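Local coordinates for protein peptidase, C14 family (Geobacter sulfurreducens PCA, PDB 3BIJ) that probably acts as a cysteine-type endopeptidase of the caspase-like C14 family, although its actual function has not been established, at residues E95-D100 and S137-K142. Sequence-based numbering, arbitrary orientation.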
ATOM      1  N   GLU A  95      21.619  14.800 -24.432  1.00 44.32           N
ATOM      2  CA  GLU A  95      20.515  14.305 -23.626  1.00 48.47           C
ATOM      3  C   GLU A  95      20.940  13.209 -22.654  1.00 52.89           C
ATOM      4  O   GLU A  95      21.366  12.125 -23.057  1.00 54.55           O
ATOM      5  CB  GLU A  95      19.406  13.784 -24.531  1.00 56.34           C
ATOM      6  CG  GLU A  95      18.819  14.818 -25.465  1.00 61.43           C
ATOM      7  CD  GLU A  95      17.890  14.192 -26.499  1.00 81.60           C
ATOM      8  OE1 GLU A  95      17.305  14.944 -27.324  1.00 82.89           O
ATOM      9  OE2 GLU A  95      17.747  12.940 -26.489  1.00 81.33           O
ATOM     10  N   PRO A  96      20.826  13.484 -21.349  1.00 55.87           N
ATOM     11  CA  PRO A  96      21.186  12.548 -20.275  1.00 56.74           C
ATOM     12  C   PRO A  96      20.612  11.143 -20.489  1.00 55.33           C
ATOM     13  O   PRO A  96      21.211  10.146 -20.081  1.00 55.57           O
ATOM     14  CB  PRO A  96      20.631  13.229 -19.023  1.00 52.54           C
ATOM     15  CG  PRO A  96      19.496  14.053 -19.562  1.00 58.70           C
ATOM     16  CD  PRO A  96      20.067  14.626 -20.819  1.00 51.02           C
ATOM     17  N   ASP A  97      19.456  11.072 -21.144  1.00 49.96           N
ATOM     18  CA  ASP A  97      18.815   9.796 -21.415  1.00 45.87           C
ATOM     19  C   ASP A  97      19.006   9.320 -22.853  1.00 50.22           C
ATOM     20  O   ASP A  97      18.378   8.351 -23.284  1.00 53.48           O
ATOM     21  CB  ASP A  97      17.325   9.874 -21.076  1.00 54.14           C
ATOM     22  CG  ASP A  97      17.052   9.586 -19.612  1.00 53.14           C
ATOM     23  OD1 ASP A  97      15.965   9.954 -19.117  1.00 56.01           O
ATOM     24  OD2 ASP A  97      17.931   8.976 -18.963  1.00 48.65           O
ATOM     25  N   GLY A  98      19.873  10.006 -23.593  1.00 56.14           N
ATOM     26  CA  GLY A  98      20.151   9.627 -24.969  1.00 50.44           C
ATOM     27  C   GLY A  98      21.184   8.520 -24.940  1.00 51.21           C
ATOM     28  O   GLY A  98      22.374   8.774 -24.738  1.00 59.66           O
ATOM     29  N   VAL A  99      20.731   7.289 -25.140  1.00 48.64           N
ATOM     30  CA  VAL A  99      21.620   6.140 -25.096  1.00 51.37           C
ATOM     31  C   VAL A  99      21.268   5.081 -26.136  1.00 53.08           C
ATOM     32  O   VAL A  99      20.290   5.220 -26.875  1.00 55.19           O
ATOM     33  CB  VAL A  99      21.576   5.489 -23.698  1.00 55.20           C
ATOM     34  CG1 VAL A  99      22.189   6.431 -22.659  1.00 63.05           C
ATOM     35  CG2 VAL A  99      20.132   5.180 -23.323  1.00 45.82           C
ATOM     36  N   ASP A 100      22.086   4.031 -26.192  1.00 52.98           N
ATOM     37  CA  ASP A 100      21.866   2.916 -27.112  1.00 48.59           C
ATOM     38  C   ASP A 100      21.591   1.653 -26.301  1.00 44.26           C
ATOM     39  O   ASP A 100      22.340   1.314 -25.383  1.00 46.13           O
ATOM     40  CB  ASP A 100      23.090   2.679 -27.996  1.00 47.64           C
ATOM     41  CG  ASP A 100      23.256   3.736 -29.062  1.00 50.28           C
ATOM     42  OD1 ASP A 100      22.311   3.947 -29.856  1.00 58.27           O
ATOM     43  OD2 ASP A 100      24.341   4.346 -29.120  1.00 43.78           O
ATOM     44  N   SER A 137      16.644  -0.231 -18.892  1.00 49.99           N
ATOM     45  CA  SER A 137      16.335   0.785 -17.892  1.00 46.44           C
ATOM     46  C   SER A 137      15.493   1.887 -18.508  1.00 46.63           C
ATOM     47  O   SER A 137      14.688   2.509 -17.827  1.00 52.39           O
ATOM     48  CB  SER A 137      17.614   1.410 -17.342  1.00 47.17           C
ATOM     49  OG  SER A 137      18.360   0.474 -16.602  1.00 61.65           O
ATOM     50  N   GLY A 138      15.682   2.126 -19.800  1.00 48.66           N
ATOM     51  CA  GLY A 138      14.938   3.182 -20.458  1.00 51.20           C
ATOM     52  C   GLY A 138      15.341   4.533 -19.888  1.00 56.49           C
ATOM     53  O   GLY A 138      16.505   4.755 -19.527  1.00 58.46           O
ATOM     54  N   THR A 139      14.370   5.433 -19.783  1.00 52.42           N
ATOM     55  CA  THR A 139      14.625   6.773 -19.267  1.00 56.60           C
ATOM     56  C   THR A 139      14.204   6.908 -17.804  1.00 55.82           C
ATOM     57  O   THR A 139      13.655   5.973 -17.217  1.00 55.06           O
ATOM     58  CB  THR A 139      13.888   7.847 -20.113  1.00 52.99           C
ATOM     59  OG1 THR A 139      12.470   7.714 -19.951  1.00 44.97           O
ATOM     60  CG2 THR A 139      14.236   7.689 -21.587  1.00 53.76           C
ATOM     61  N   VAL A 140      14.469   8.075 -17.218  1.00 53.68           N
ATOM     62  CA  VAL A 140      14.121   8.317 -15.822  1.00 46.37           C
ATOM     63  C   VAL A 140      12.621   8.145 -15.574  1.00 49.88           C
ATOM     64  O   VAL A 140      12.208   7.789 -14.476  1.00 45.49           O
ATOM     65  CB  VAL A 140      14.571   9.737 -15.375  1.00 50.42           C
ATOM     66  CG1 VAL A 140      14.012  10.793 -16.311  1.00 51.64           C
ATOM     67  CG2 VAL A 140      14.135   9.994 -13.940  1.00 37.86           C
ATOM     68  N   VAL A 141      11.803   8.374 -16.598  1.00 43.70           N
ATOM     69  CA  VAL A 141      10.362   8.229 -16.433  1.00 46.13           C
ATOM     70  C   VAL A 141       9.978   6.780 -16.085  1.00 50.49           C
ATOM     71  O   VAL A 141       9.061   6.539 -15.294  1.00 35.18           O
ATOM     72  CB  VAL A 141       9.614   8.659 -17.698  1.00 51.18           C
ATOM     73  CG1 VAL A 141      10.136  10.004 -18.166  1.00 57.14           C
ATOM     74  CG2 VAL A 141       9.782   7.620 -18.783  1.00 63.87           C
ATOM     75  N   LYS A 142      10.683   5.818 -16.679  1.00 50.50           N
ATOM     76  CA  LYS A 142      10.407   4.415 -16.411  1.00 47.58           C
ATOM     77  C   LYS A 142      10.827   4.144 -14.987  1.00 47.17           C
ATOM     78  O   LYS A 142      10.127   3.472 -14.228  1.00 44.91           O
ATOM     79  CB  LYS A 142      11.202   3.497 -17.351  1.00 54.34           C
ATOM     80  CG  LYS A 142      10.872   2.018 -17.163  1.00 47.41           C
ATOM     81  CD  LYS A 142      11.747   1.095 -17.995  1.00 42.93           C
ATOM     82  CE  LYS A 142      11.520   1.269 -19.479  1.00 47.77           C
ATOM     83  NZ  LYS A 142      12.269   0.259 -20.292  1.00 49.97           N
TER
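The closest pair of CA atoms across the two segments is Asp97 and Thr139, 5.6 Å apart, where a type I beta turn, Glu95 to Gly98, faces the start of helix 140-145. The turn is closed by Gly98 N bonding to Glu95 O and leads directly into strand 99-104. Asp97 reaches across from the turn: its OD1 accepts from Val140 N at 3.1 Å. The N-H...O angle of 167° makes this bond nearly straight, although the N-H arrives from above the carboxylate plane. The same oxygen lies 3.1 Å from Thr139 CB and 3.5 Å from Val140 CG1, while Asp97 CB packs against Thr139 CG2 at 3.8 Å, the Asp97 and Thr139 side chains crossing at about a right angle. Thr139 OG1 sits between its backbone N and carbonyl carbon (chi1 67°), from where it accepts a weak capping bond from Val141 N. Asp97 OD2 forms salt bridges to Arg229 and Arg250 of a second subunit, which probably stabilise the carboxylate's negative charge. Replacing Asp97 by alanine removes the carboxylate, which would probably leave Val140 N without this acceptor and both arginines without this counter-ion. The arrangement is a helix N-terminus with Thr139 as N-cap, its first-turn amide bound by a beta-turn carboxylate, at a subunit interface of this caspase-family domain.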